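Local atomic coordinates of Peptide/nickel transport system substrate-binding protein (Listeria monocytogenes serotype 1/2a, PDB entry 5KZT), a protein that binds oligopeptides as the OppA substrate-binding protein and probably delivers them to a membrane transporter for uptake. Residues W86-P91 with N187-G192; T45-Y50 with A59-A64; E82-S87 with K213-D218. One frame throughout, in Å; residues are numbered along the deposited sequence.

Interaction 1 (W86-P91 with N187-G192); sequences WSNGDP and NMLFNG
Ser-87 and Phe-190 hold the tight centre of this contact with one bond to the serine hydroxyl and one between backbones. The amide of Phe-190 donates to Ser-87 OG over 3.0 Å and nearly straight, with an N-H...O angle of 161°. In return Ser-87 N gives a weak, bent bond to Phe-190 O. The hydroxyl reaches the amide because OG sits between the backbone N and the carbonyl carbon (chi1 53°). Leu-189 CD2 also presses against this oxygen, 3.4 Å from Ser-87 OG. The buried Trp-86 indole packs beside them, against Leu-189 and Asn-191. Asn-191 CB lies over one face, offset toward the rim, and its amide plane is turned 29° from the ring. Leu-189 O comes to the indole edge, 3.8 Å from Trp-86 CZ3, while Leu-189 CB touches Trp-86 CE3. The polar ends are held elsewhere: Trp-86 NE1 bonds Asp-96, and Asn-191 OD1 accepts from the amide of Glu-47.

Trp-86 to Gly-89 form a type I beta turn, closed by Gly-89 N to Trp-86 O at 2.8 Å. The turn lies in the loop between strand 75-79 and helix 94-105, and it meets the loop leading into strand 194-197.

Asn-88 makes the looser, exposed side. The Asn-88 and Leu-189 side chains cross at about a right angle, and Asn-88 merely touches the leucine methyls, with ND2 3.7 Å from Leu-189 CD1. Its polar atoms turn to Asp-90 instead. Asn-88 OD1 accepts from Asp-90 N over 3.1 Å, which makes an Asx turn, and Asn-88 ND2 bonds weakly to Asp-90 OD2.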
loop_
_atom_site.group_PDB
_atom_site.type_symbol
_atom_site.label_atom_id
_atom_site.label_comp_id
_atom_site.label_asym_id
_atom_site.label_seq_id
_atom_site.Cartn_x
_atom_site.Cartn_y
_atom_site.Cartn_z
ATOM N N TRP A 86 -15.173 1.494 22.070
ATOM C CA TRP A 86 -15.415 0.479 21.051
ATOM C C TRP A 86 -16.904 0.413 20.737
ATOM O O TRP A 86 -17.740 0.838 21.551
ATOM C CB TRP A 86 -14.926 -0.879 21.536
ATOM C CG TRP A 86 -13.436 -0.962 21.632
ATOM C CD1 TRP A 86 -12.679 -0.945 22.765
ATOM C CD2 TRP A 86 -12.522 -1.063 20.535
ATOM N NE1 TRP A 86 -11.343 -1.020 22.443
ATOM C CE2 TRP A 86 -11.221 -1.129 21.080
ATOM C CE3 TRP A 86 -12.682 -1.142 19.135
ATOM C CZ2 TRP A 86 -10.074 -1.239 20.275
ATOM C CZ3 TRP A 86 -11.545 -1.249 18.334
ATOM C CH2 TRP A 86 -10.255 -1.288 18.911
ATOM N N SER A 87 -17.233 -0.129 19.559
ATOM C CA SER A 87 -18.621 -0.198 19.092
ATOM C C SER A 87 -19.526 -1.131 19.920
ATOM O O SER A 87 -20.745 -1.112 19.742
ATOM C CB SER A 87 -18.655 -0.592 17.616
ATOM O OG SER A 87 -17.910 -1.774 17.381
ATOM N N ASN A 88 -18.935 -1.940 20.807
ATOM C CA ASN A 88 -19.677 -2.703 21.825
ATOM C C ASN A 88 -19.760 -1.976 23.181
ATOM O O ASN A 88 -20.157 -2.573 24.189
ATOM C CB ASN A 88 -19.071 -4.118 21.991
ATOM C CG ASN A 88 -17.676 -4.125 22.634
ATOM O OD1 ASN A 88 -17.058 -3.085 22.848
ATOM N ND2 ASN A 88 -17.187 -5.323 22.957
ATOM N N GLY A 89 -19.368 -0.702 23.236
ATOM C CA GLY A 89 -19.381 0.044 24.489
ATOM C C GLY A 89 -18.156 -0.068 25.393
ATOM O O GLY A 89 -18.004 0.770 26.280
ATOM N N ASP A 90 -17.276 -1.061 25.197
ATOM C CA ASP A 90 -16.035 -1.158 26.004
ATOM C C ASP A 90 -15.205 0.117 25.798
ATOM O O ASP A 90 -15.105 0.599 24.668
ATOM C CB ASP A 90 -15.146 -2.342 25.573
ATOM C CG ASP A 90 -15.743 -3.727 25.892
ATOM O OD1 ASP A 90 -16.821 -3.839 26.501
ATOM O OD2 ASP A 90 -15.093 -4.731 25.504
ATOM N N PRO A 91 -14.594 0.663 26.872
ATOM C CA PRO A 91 -13.695 1.803 26.649
ATOM C C PRO A 91 -12.424 1.394 25.879
ATOM O O PRO A 91 -11.998 0.226 25.950
ATOM C CB PRO A 91 -13.332 2.238 28.071
ATOM C CG PRO A 91 -13.320 0.947 28.818
ATOM C CD PRO A 91 -14.447 0.128 28.242
ATOM N N ASN A 187 -17.509 -9.880 12.591
ATOM C CA ASN A 187 -16.332 -10.273 13.372
ATOM C C ASN A 187 -15.256 -9.187 13.493
ATOM O O ASN A 187 -14.079 -9.485 13.671
ATOM C CB ASN A 187 -15.758 -11.567 12.791
ATOM C CG ASN A 187 -16.656 -12.754 13.058
ATOM O OD1 ASN A 187 -17.882 -12.633 13.071
ATOM N ND2 ASN A 187 -16.057 -13.899 13.308
ATOM N N MET A 188 -15.693 -7.933 13.425
ATOM C CA MET A 188 -14.863 -6.771 13.661
ATOM C C MET A 188 -15.503 -5.887 14.728
ATOM O O MET A 188 -16.731 -5.881 14.881
ATOM C CB MET A 188 -14.742 -5.946 12.373
ATOM C CG MET A 188 -14.175 -6.684 11.174
ATOM S SD MET A 188 -14.327 -5.737 9.642
ATOM C CE MET A 188 -13.154 -4.436 10.039
ATOM N N LEU A 189 -14.661 -5.161 15.461
ATOM C CA LEU A 189 -15.071 -4.053 16.337
ATOM C C LEU A 189 -14.496 -2.727 15.846
ATOM O O LEU A 189 -13.388 -2.671 15.320
ATOM C CB LEU A 189 -14.597 -4.251 17.781
ATOM C CG LEU A 189 -15.403 -4.997 18.834
ATOM C CD1 LEU A 189 -14.770 -4.752 20.204
ATOM C CD2 LEU A 189 -16.886 -4.628 18.832
ATOM N N PHE A 190 -15.241 -1.654 16.079
ATOM C CA PHE A 190 -14.965 -0.357 15.474
ATOM C C PHE A 190 -14.731 0.710 16.540
ATOM O O PHE A 190 -15.409 0.738 17.571
ATOM C CB PHE A 190 -16.139 0.033 14.558
ATOM C CG PHE A 190 -16.609 -1.099 13.695
ATOM C CD1 PHE A 190 -15.753 -1.663 12.736
ATOM C CD2 PHE A 190 -17.876 -1.664 13.873
ATOM C CE1 PHE A 190 -16.180 -2.741 11.944
ATOM C CE2 PHE A 190 -18.302 -2.740 13.096
ATOM C CZ PHE A 190 -17.455 -3.283 12.137
ATOM N N ASN A 191 -13.730 1.558 16.307
ATOM C CA ASN A 191 -13.504 2.731 17.150
ATOM C C ASN A 191 -13.276 3.979 16.311
ATOM O O ASN A 191 -12.797 4.979 16.821
ATOM C CB ASN A 191 -12.338 2.505 18.138
ATOM C CG ASN A 191 -10.967 2.580 17.481
ATOM O OD1 ASN A 191 -10.775 2.088 16.370
ATOM N ND2 ASN A 191 -10.003 3.179 18.172
ATOM N N GLY A 192 -13.666 3.928 15.039
ATOM C CA GLY A 192 -13.454 5.028 14.112
ATOM C C GLY A 192 -14.770 5.696 13.744
ATOM O O GLY A 192 -15.800 5.391 14.331
#

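Interaction 2 (T45-Y50 with A59-A64)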
loop_
_atom_site.group_PDB
_atom_site.type_symbol
_atom_site.label_atom_id
_atom_site.label_comp_id
_atom_site.label_asym_id
_atom_site.label_seq_id
_atom_site.Cartn_x
_atom_site.Cartn_y
_atom_site.Cartn_z
ATOM N N THR A 45 -13.063 2.767 9.807
ATOM C CA THR A 45 -13.758 2.032 10.865
ATOM C C THR A 45 -12.976 1.976 12.171
ATOM O O THR A 45 -13.521 1.632 13.217
ATOM C CB THR A 45 -14.093 0.604 10.396
ATOM O OG1 THR A 45 -12.908 -0.125 10.130
ATOM C CG2 THR A 45 -14.886 0.629 9.119
ATOM N N ASN A 46 -11.696 2.324 12.112
ATOM C CA ASN A 46 -10.847 2.263 13.286
ATOM C C ASN A 46 -9.892 3.431 13.285
ATOM O O ASN A 46 -9.748 4.126 12.278
ATOM C CB ASN A 46 -10.104 0.945 13.290
ATOM C CG ASN A 46 -11.038 -0.230 13.492
ATOM O OD1 ASN A 46 -11.527 -0.821 12.532
ATOM N ND2 ASN A 46 -11.343 -0.530 14.740
ATOM N N GLU A 47 -9.249 3.651 14.424
ATOM C CA GLU A 47 -8.447 4.836 14.597
ATOM C C GLU A 47 -7.344 4.594 15.623
ATOM O O GLU A 47 -7.557 3.929 16.627
ATOM C CB GLU A 47 -9.354 5.996 15.029
ATOM C CG GLU A 47 -8.674 7.361 15.161
ATOM C CD GLU A 47 -9.646 8.424 15.623
ATOM O OE1 GLU A 47 -10.301 9.061 14.756
ATOM O OE2 GLU A 47 -9.784 8.605 16.848
ATOM N N GLY A 48 -6.159 5.140 15.338
ATOM C CA GLY A 48 -5.009 5.033 16.249
ATOM C C GLY A 48 -4.764 6.307 17.031
ATOM O O GLY A 48 -5.688 7.127 17.225
ATOM N N LEU A 49 -3.516 6.477 17.465
ATOM C CA LEU A 49 -3.106 7.630 18.268
ATOM C C LEU A 49 -3.154 8.930 17.476
ATOM O O LEU A 49 -3.463 9.963 18.041
ATOM C CB LEU A 49 -1.714 7.448 18.846
ATOM C CG LEU A 49 -1.550 6.276 19.801
ATOM C CD1 LEU A 49 -0.071 6.053 20.058
ATOM C CD2 LEU A 49 -2.305 6.507 21.102
ATOM N N TYR A 50 -2.842 8.849 16.179
ATOM C CA TYR A 50 -2.828 9.995 15.280
ATOM C C TYR A 50 -3.628 9.627 14.046
ATOM O O TYR A 50 -3.843 8.459 13.782
ATOM C CB TYR A 50 -1.399 10.342 14.867
ATOM C CG TYR A 50 -0.605 11.120 15.904
ATOM C CD1 TYR A 50 -0.158 10.518 17.074
ATOM C CD2 TYR A 50 -0.300 12.475 15.710
ATOM C CE1 TYR A 50 0.562 11.237 18.025
ATOM C CE2 TYR A 50 0.408 13.186 16.649
ATOM C CZ TYR A 50 0.840 12.560 17.795
ATOM O OH TYR A 50 1.527 13.306 18.714
ATOM N N ALA A 59 -2.111 14.278 13.081
ATOM C CA ALA A 59 -2.659 15.061 14.181
ATOM C C ALA A 59 -3.206 14.091 15.223
ATOM O O ALA A 59 -3.680 12.995 14.890
ATOM C CB ALA A 59 -3.756 15.970 13.671
ATOM N N ILE A 60 -3.173 14.494 16.486
ATOM C CA ILE A 60 -3.681 13.630 17.531
ATOM C C ILE A 60 -5.132 13.223 17.253
ATOM O O ILE A 60 -5.938 14.032 16.784
ATOM C CB ILE A 60 -3.500 14.215 18.957
ATOM C CG1 ILE A 60 -4.234 15.545 19.141
ATOM C CG2 ILE A 60 -2.020 14.344 19.260
ATOM C CD1 ILE A 60 -4.171 16.062 20.562
ATOM N N ALA A 61 -5.408 11.938 17.471
ATOM C CA ALA A 61 -6.726 11.333 17.272
ATOM C C ALA A 61 -7.090 10.562 18.543
ATOM O O ALA A 61 -7.816 11.099 19.374
ATOM C CB ALA A 61 -6.731 10.442 16.046
ATOM N N GLY A 62 -6.549 9.352 18.738
ATOM C CA GLY A 62 -6.764 8.597 19.978
ATOM C C GLY A 62 -6.023 9.188 21.170
ATOM O O GLY A 62 -6.379 8.917 22.327
ATOM N N ALA A 63 -4.989 9.983 20.896
ATOM C CA ALA A 63 -4.237 10.659 21.934
ATOM C C ALA A 63 -4.998 11.908 22.308
ATOM O O ALA A 63 -5.428 12.648 21.419
ATOM C CB ALA A 63 -2.851 11.015 21.424
ATOM N N ALA A 64 -5.173 12.130 23.618
ATOM C CA ALA A 64 -5.952 13.254 24.141
ATOM C C ALA A 64 -5.237 14.591 24.010
ATOM O O ALA A 64 -5.884 15.622 23.952
ATOM C CB ALA A 64 -6.335 13.016 25.602
#
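Leu-49 O takes two backbone N-H groups from the 59-64 segment. Ala-61 N reaches Leu-49 O over 2.8 Å and nearly straight (165°). Ala-63 N shares the same acceptor, 3.2 Å from Leu-49 O. A third bond runs from Gly-62 N to Gly-48 O, at 2.8 Å. Three consecutive amides, 61 to 63, thus donate to two carbonyls, and the chain after strand 58-60 curls around Leu-49 O.

Gly-62 has no side chain and lies directly against Gly-48 O, as its own N-H...O bond shows. Beside it, Ala-61 CB meets the carboxylate end of Glu-47, 3.6 Å from Glu-47 CD. Glu-47 extends to this methyl with CG anti to the backbone N (chi1 -176°). Both carboxylate oxygens have partners in a third part of the chain: OE1 bonds Tyr-214 OH and OE2 accepts from Trp-215 NE1. The buried acid is therefore gripped at both oxygens, and the indole donor may help to stabilise a negative charge there.

Further out, the Tyr-50 ring packs on Ile-60. The CG2 methyl of Ile-60 sits over one face in a CH-pi contact, 4.1 Å from the Tyr-50 ring centroid and 29° off the normal. Nearer the backbone, Tyr-50 CD2 rests 3.4 Å from Ala-59 C. Tyr-50 CA makes a CA-H...O contact with Ala-59 O. Tyr-50 and Ile-60 form an antiparallel non-hydrogen-bonded pair, with side chains that diverge. The arrangement is the open end of a beta hairpin, the two-stranded antiparallel sheet of 50-52 and 58-60.

Interaction 3 (E82-S87 with K213-D218); sequences EDAKWS and KYWDKD
The Trp-215 side chain meets Asp-83 and Ala-84 through its CB and CD1. Asp-83 OD1 touches Trp-215 CB at 3.5 Å, with the carboxylate plane turned 29° from the ring. Ala-84 CB lies 4.4 Å from Trp-215 CD1. One face of the indole carries the CB of its own neighbour Asp-216, and a water lies in plane at the ring edge. The adjacent Tyr-214 ring has the backbone N of Asp-216 above the centre of one face. Trp-215 NE1 bonds Glu-47 OE2. The indole also makes a cation-pi contact with Arg-81, which forms a salt bridge with Asp-83 OD1.

The contact joins two loops. One follows strand 75-79, and the other connects strands 205-210 and 224-229 of a mixed sheet. Tyr-214 to Lys-217 form a type I beta turn in the second loop, so Trp-215 sits at a corner position of that turn.

The same water bridges the backbones. It accepts from Lys-85 N at 3.0 Å, donates to Lys-213 O at 3.1 Å, and takes a weak bond from Trp-215 N. At Ser-87 the link is direct. Lys-213 lays its chain along the other segment, with CD 3.6 Å from Trp-86 O. A bend at chi4 (69°) then brings Lys-213 NZ to Ser-87 O, a bond of 2.9 Å. The amine comes from above the carbonyl plane, 48° out of it. Lys-85 CB packs 3.8 Å from Lys-213 O, and only this atom of the exposed side chain lies near Lys-213.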
loop_
_atom_site.group_PDB
_atom_site.type_symbol
_atom_site.label_atom_id
_atom_site.label_comp_id
_atom_site.label_asym_id
_atom_site.label_seq_id
_atom_site.Cartn_x
_atom_site.Cartn_y
_atom_site.Cartn_z
ATOM N N GLU A 82 -10.248 9.760 27.193
ATOM C CA GLU A 82 -11.062 9.027 28.157
ATOM C C GLU A 82 -12.508 8.863 27.725
ATOM O O GLU A 82 -13.281 8.203 28.426
ATOM C CB GLU A 82 -10.948 9.683 29.525
ATOM C CG GLU A 82 -9.476 9.697 29.931
ATOM C CD GLU A 82 -9.189 10.162 31.327
ATOM O OE1 GLU A 82 -7.981 10.352 31.593
ATOM O OE2 GLU A 82 -10.129 10.302 32.145
ATOM N N ASP A 83 -12.867 9.447 26.579
ATOM C CA ASP A 83 -14.217 9.307 26.006
ATOM C C ASP A 83 -14.277 8.394 24.765
ATOM O O ASP A 83 -15.327 8.272 24.150
ATOM C CB ASP A 83 -14.800 10.693 25.700
ATOM C CG ASP A 83 -14.062 11.421 24.584
ATOM O OD1 ASP A 83 -13.062 10.903 24.049
ATOM O OD2 ASP A 83 -14.487 12.539 24.234
ATOM N N ALA A 84 -13.161 7.750 24.412
ATOM C CA ALA A 84 -13.124 6.836 23.276
ATOM C C ALA A 84 -13.690 5.460 23.661
ATOM O O ALA A 84 -13.348 4.893 24.714
ATOM C CB ALA A 84 -11.713 6.717 22.741
ATOM N N LYS A 85 -14.576 4.957 22.807
ATOM C CA LYS A 85 -15.255 3.700 23.015
ATOM C C LYS A 85 -15.158 2.790 21.798
ATOM O O LYS A 85 -15.046 3.249 20.654
ATOM C CB LYS A 85 -16.715 3.962 23.326
ATOM C CG LYS A 85 -16.951 4.408 24.748
ATOM C CD LYS A 85 -18.433 4.580 25.043
ATOM C CE LYS A 85 -18.651 5.392 26.311
ATOM N NZ LYS A 85 -17.734 5.003 27.428
ATOM N N TRP A 86 -15.173 1.494 22.070
ATOM C CA TRP A 86 -15.415 0.479 21.051
ATOM C C TRP A 86 -16.904 0.413 20.737
ATOM O O TRP A 86 -17.740 0.838 21.551
ATOM C CB TRP A 86 -14.926 -0.879 21.536
ATOM C CG TRP A 86 -13.436 -0.962 21.632
ATOM C CD1 TRP A 86 -12.679 -0.945 22.765
ATOM C CD2 TRP A 86 -12.522 -1.063 20.535
ATOM N NE1 TRP A 86 -11.343 -1.020 22.443
ATOM C CE2 TRP A 86 -11.221 -1.129 21.080
ATOM C CE3 TRP A 86 -12.682 -1.142 19.135
ATOM C CZ2 TRP A 86 -10.074 -1.239 20.275
ATOM C CZ3 TRP A 86 -11.545 -1.249 18.334
ATOM C CH2 TRP A 86 -10.255 -1.288 18.911
ATOM N N SER A 87 -17.233 -0.129 19.559
ATOM C CA SER A 87 -18.621 -0.198 19.092
ATOM C C SER A 87 -19.526 -1.131 19.920
ATOM O O SER A 87 -20.745 -1.112 19.742
ATOM C CB SER A 87 -18.655 -0.592 17.616
ATOM O OG SER A 87 -17.910 -1.774 17.381
ATOM N N LYS A 213 -21.062 5.575 18.492
ATOM C CA LYS A 213 -20.154 5.518 19.653
ATOM C C LYS A 213 -18.758 6.088 19.394
ATOM O O LYS A 213 -17.867 5.957 20.247
ATOM C CB LYS A 213 -20.047 4.082 20.144
ATOM C CG LYS A 213 -21.341 3.538 20.708
ATOM C CD LYS A 213 -21.053 2.344 21.598
ATOM C CE LYS A 213 -22.291 1.490 21.841
ATOM N NZ LYS A 213 -22.702 0.799 20.585
ATOM N N TYR A 214 -18.550 6.708 18.228
ATOM C CA TYR A 214 -17.292 7.394 17.931
ATOM C C TYR A 214 -17.208 8.705 18.710
ATOM O O TYR A 214 -18.171 9.473 18.727
ATOM C CB TYR A 214 -17.177 7.653 16.430
ATOM C CG TYR A 214 -15.934 8.382 15.991
ATOM C CD1 TYR A 214 -14.667 7.939 16.357
ATOM C CD2 TYR A 214 -16.027 9.514 15.171
ATOM C CE1 TYR A 214 -13.525 8.617 15.941
ATOM C CE2 TYR A 214 -14.908 10.181 14.739
ATOM C CZ TYR A 214 -13.654 9.736 15.122
ATOM O OH TYR A 214 -12.550 10.425 14.686
ATOM N N TRP A 215 -16.056 8.950 19.351
ATOM C CA TRP A 215 -15.869 10.130 20.218
ATOM C C TRP A 215 -16.067 11.443 19.455
ATOM O O TRP A 215 -16.539 12.409 20.026
ATOM C CB TRP A 215 -14.480 10.129 20.926
ATOM C CG TRP A 215 -13.311 10.352 20.004
ATOM C CD1 TRP A 215 -12.601 9.396 19.344
ATOM C CD2 TRP A 215 -12.747 11.608 19.623
ATOM N NE1 TRP A 215 -11.637 9.978 18.560
ATOM C CE2 TRP A 215 -11.702 11.337 18.717
ATOM C CE3 TRP A 215 -13.041 12.943 19.939
ATOM C CZ2 TRP A 215 -10.934 12.355 18.121
ATOM C CZ3 TRP A 215 -12.265 13.961 19.360
ATOM C CH2 TRP A 215 -11.222 13.650 18.454
ATOM N N ASP A 216 -15.707 11.474 18.177
ATOM C CA ASP A 216 -15.820 12.700 17.363
ATOM C C ASP A 216 -16.976 12.639 16.342
ATOM O O ASP A 216 -16.912 13.238 15.260
ATOM C CB ASP A 216 -14.488 12.965 16.659
ATOM C CG ASP A 216 -14.178 14.433 16.495
ATOM O OD1 ASP A 216 -14.816 15.269 17.166
ATOM O OD2 ASP A 216 -13.275 14.747 15.692
ATOM N N LYS A 217 -18.054 11.954 16.709
ATOM C CA LYS A 217 -19.167 11.712 15.779
ATOM C C LYS A 217 -19.877 12.987 15.310
ATOM O O LYS A 217 -20.461 13.000 14.222
ATOM C CB LYS A 217 -20.186 10.760 16.399
ATOM C CG LYS A 217 -21.004 11.374 17.531
ATOM C CD LYS A 217 -21.740 10.323 18.332
ATOM C CE LYS A 217 -22.589 10.971 19.396
ATOM N NZ LYS A 217 -23.283 9.917 20.175
ATOM N N ASP A 218 -19.825 14.053 16.108
ATOM C CA ASP A 218 -20.442 15.326 15.706
ATOM C C ASP A 218 -19.802 15.971 14.453
ATOM O O ASP A 218 -20.428 16.803 13.793
ATOM C CB ASP A 218 -20.478 16.315 16.876
ATOM C CG ASP A 218 -21.522 15.942 17.952
ATOM O OD1 ASP A 218 -22.364 15.023 17.757
ATOM O OD2 ASP A 218 -21.508 16.600 19.018
HETATM O O HOH W 1 -14.785 6.306 20.174
#

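The three contacts form one cluster on the same side of the chain's centre. The centres of interactions 1 and 3 are about 9 Å apart. Those of interactions 2 and 3 are about 11 Å apart, and those of interactions 1 and 2 about 14 Å. Interaction 2 closes first along the chain. Interactions 1 and 3 then start from one loop, sharing Trp-86 and Ser-87. Segment 45-50 ties the cluster together: Asn-46 bonds Leu-189 and Asn-191 of interaction 1, while Glu-47 bonds Asn-191 and also Tyr-214 and Trp-215 of interaction 3. The loop after strand 75-79, the loops flanking neighbouring strands 194-197 and 205-210, and hairpin 50-52/58-60 are thus joined.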